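Local coordinates for uncharacterized protein (Peptoclostridium difficile 630, PDB 4YCS) that is of unknown function but, as a putative lipoprotein fragment related to PnrA-like substrate-binding proteins of ABC transporters, may take part in ligand uptake, at residues A[107-112]-A[120-125]. Numbering follows the deposited sequence.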
ATOM      1  N   THR A 107      -3.909  -3.929  -6.807  1.00 46.80           N
ATOM      2  CA  THR A 107      -3.094  -5.156  -6.904  1.00 45.87           C
ATOM      3  C   THR A 107      -2.980  -5.735  -5.528  1.00 45.24           C
ATOM      4  O   THR A 107      -2.631  -5.028  -4.580  1.00 42.20           O
ATOM      5  CB  THR A 107      -1.679  -4.857  -7.428  1.00 47.44           C
ATOM      6  OG1 THR A 107      -1.774  -4.216  -8.690  1.00 50.81           O
ATOM      7  CG2 THR A 107      -0.873  -6.118  -7.595  1.00 48.51           C
ATOM      8  N   SER A 108      -3.268  -7.031  -5.412  1.00 45.18           N
ATOM      9  CA  SER A 108      -3.186  -7.739  -4.175  1.00 47.43           C
ATOM     10  C   SER A 108      -1.825  -8.435  -4.066  1.00 45.94           C
ATOM     11  O   SER A 108      -1.325  -8.966  -5.022  1.00 49.57           O
ATOM     12  CB  SER A 108      -4.309  -8.799  -4.084  1.00 51.70           C
ATOM     13  OG  SER A 108      -5.555  -8.237  -3.719  1.00 51.64           O
ATOM     14  N   ILE A 109      -1.249  -8.436  -2.881  1.00 46.35           N
ATOM     15  CA  ILE A 109       0.034  -9.080  -2.621  1.00 48.74           C
ATOM     16  C   ILE A 109      -0.103  -9.955  -1.374  1.00 48.00           C
ATOM     17  O   ILE A 109      -0.496  -9.497  -0.314  1.00 47.87           O
ATOM     18  CB  ILE A 109       1.146  -8.051  -2.295  1.00 50.73           C
ATOM     19  CG1 ILE A 109       1.283  -6.953  -3.372  1.00 50.25           C
ATOM     20  CG2 ILE A 109       2.467  -8.769  -2.042  1.00 50.95           C
ATOM     21  CD1 ILE A 109       1.645  -7.489  -4.723  1.00 55.48           C
ATOM     22  N   SER A 110       0.273 -11.202  -1.483  1.00 49.99           N
ATOM     23  CA  SER A 110       0.185 -12.102  -0.332  1.00 55.49           C
ATOM     24  C   SER A 110       1.189 -11.770   0.801  1.00 57.85           C
ATOM     25  O   SER A 110       2.163 -11.052   0.597  1.00 54.81           O
ATOM     26  CB  SER A 110       0.454 -13.494  -0.805  1.00 55.04           C
ATOM     27  OG  SER A 110       1.740 -13.538  -1.342  1.00 54.16           O
ATOM     28  N   TYR A 111       0.951 -12.317   1.985  1.00 61.24           N
ATOM     29  CA  TYR A 111       1.899 -12.235   3.112  1.00 64.71           C
ATOM     30  C   TYR A 111       3.277 -12.800   2.713  1.00 64.55           C
ATOM     31  O   TYR A 111       4.301 -12.296   3.168  1.00 63.86           O
ATOM     32  CB  TYR A 111       1.327 -12.989   4.334  1.00 69.49           C
ATOM     33  CG  TYR A 111       2.287 -13.202   5.494  1.00 78.12           C
ATOM     34  CD1 TYR A 111       2.458 -12.222   6.480  1.00 82.44           C
ATOM     35  CD2 TYR A 111       3.011 -14.394   5.615  1.00 84.42           C
ATOM     36  CE1 TYR A 111       3.325 -12.424   7.547  1.00 88.57           C
ATOM     37  CE2 TYR A 111       3.882 -14.601   6.676  1.00 87.43           C
ATOM     38  CZ  TYR A 111       4.031 -13.612   7.637  1.00 90.92           C
ATOM     39  OH  TYR A 111       4.892 -13.811   8.688  1.00 98.94           O
ATOM     40  N   GLU A 112       3.284 -13.824   1.849  1.00 63.77           N
ATOM     41  CA  GLU A 112       4.520 -14.477   1.376  1.00 69.00           C
ATOM     42  C   GLU A 112       5.314 -13.538   0.440  1.00 66.10           C
ATOM     43  O   GLU A 112       6.501 -13.274   0.623  1.00 62.96           O
ATOM     44  CB  GLU A 112       4.181 -15.800   0.669  1.00 70.73           C
ATOM     45  CG  GLU A 112       4.002 -16.991   1.632  1.00 81.40           C
ATOM     46  CD  GLU A 112       2.810 -16.865   2.588  1.00 87.58           C
ATOM     47  OE1 GLU A 112       1.850 -16.105   2.272  1.00 84.87           O
ATOM     48  OE2 GLU A 112       2.834 -17.534   3.651  1.00 87.74           O
ATOM     49  N   ALA A 120       9.147  -5.514  -3.543  1.00 40.91           N
ATOM     50  CA  ALA A 120      10.092  -4.468  -4.047  1.00 42.84           C
ATOM     51  C   ALA A 120      10.136  -4.468  -5.559  1.00 40.35           C
ATOM     52  O   ALA A 120      10.271  -3.426  -6.208  1.00 40.38           O
ATOM     53  CB  ALA A 120      11.481  -4.729  -3.500  1.00 46.34           C
ATOM     54  N   GLY A 121      10.032  -5.681  -6.103  1.00 38.32           N
ATOM     55  CA  GLY A 121      10.049  -5.889  -7.522  1.00 39.06           C
ATOM     56  C   GLY A 121       8.807  -5.296  -8.143  1.00 37.49           C
ATOM     57  O   GLY A 121       8.861  -4.625  -9.174  1.00 35.46           O
ATOM     58  N   LEU A 122       7.684  -5.554  -7.489  1.00 29.17           N
ATOM     59  CA  LEU A 122       6.398  -5.052  -8.002  1.00 31.86           C
ATOM     60  C   LEU A 122       6.408  -3.534  -8.053  1.00 32.12           C
ATOM     61  O   LEU A 122       5.933  -2.945  -8.999  1.00 31.77           O
ATOM     62  CB  LEU A 122       5.269  -5.534  -7.124  1.00 35.35           C
ATOM     63  CG  LEU A 122       3.932  -5.085  -7.650  1.00 38.34           C
ATOM     64  CD1 LEU A 122       3.286  -6.166  -8.490  1.00 43.05           C
ATOM     65  CD2 LEU A 122       3.064  -4.672  -6.498  1.00 42.10           C
ATOM     66  N   ILE A 123       6.977  -2.906  -7.028  1.00 33.60           N
ATOM     67  CA  ILE A 123       7.001  -1.466  -6.932  1.00 33.30           C
ATOM     68  C   ILE A 123       7.864  -0.971  -8.104  1.00 34.96           C
ATOM     69  O   ILE A 123       7.499  -0.030  -8.821  1.00 32.42           O
ATOM     70  CB  ILE A 123       7.538  -1.021  -5.540  1.00 35.42           C
ATOM     71  CG1 ILE A 123       6.556  -1.468  -4.408  1.00 36.03           C
ATOM     72  CG2 ILE A 123       7.723   0.473  -5.505  1.00 35.38           C
ATOM     73  CD1 ILE A 123       7.054  -1.431  -2.971  1.00 38.51           C
ATOM     74  N   ALA A 124       9.022  -1.595  -8.295  1.00 35.40           N
ATOM     75  CA  ALA A 124       9.924  -1.221  -9.392  1.00 36.03           C
ATOM     76  C   ALA A 124       9.266  -1.318 -10.757  1.00 35.60           C
ATOM     77  O   ALA A 124       9.407  -0.439 -11.603  1.00 37.70           O
ATOM     78  CB  ALA A 124      11.160  -2.092  -9.367  1.00 40.03           C
ATOM     79  N   GLY A 125       8.554  -2.405 -10.980  1.00 34.04           N
ATOM     80  CA  GLY A 125       7.877  -2.607 -12.248  1.00 30.66           C
ATOM     81  C   GLY A 125       6.779  -1.596 -12.434  1.00 32.91           C
ATOM     82  O   GLY A 125       6.604  -1.080 -13.521  1.00 34.06           O
TER
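I109 and L122 reach for each other methyl to methyl: CD1 at the end of the isoleucine lies 3.6 Å from CD2, one of the two branches of the leucine. On the strand side, chi1 of -54° sets CG1 of I109 opposite its own carbonyl carbon, and the longer branch, not CG2, meets L122. The leucine extends from its helix with CG anti to the backbone N (chi1 -178°). CG2 of T107, two residues back, lies more loosely beside both methyls of the leucine fork, 4.3 Å from CD1 and 4.3 Å from CD2. Both strand residues thus present a methyl to one leucine, whereas S108 between them turns to the other face of the sheet. The pairing joins the edge strand 106-109 of a five-stranded parallel sheet, ordered 2-1-3-4-5 as in a lobe of the type I periplasmic binding proteins, in keeping with the PnrA-like family, to helix 118-127, which packs against one face of the sheet; the short helix 111-115, N-capped by S110 through D113 N, lies between them in sequence. I109 is buried, touching Y118 and L119 of the same helix as well. Beside the apolar contact, OG1 of T107 is hydrogen-bonded to NZ of K126, a polar second link between strand and helix.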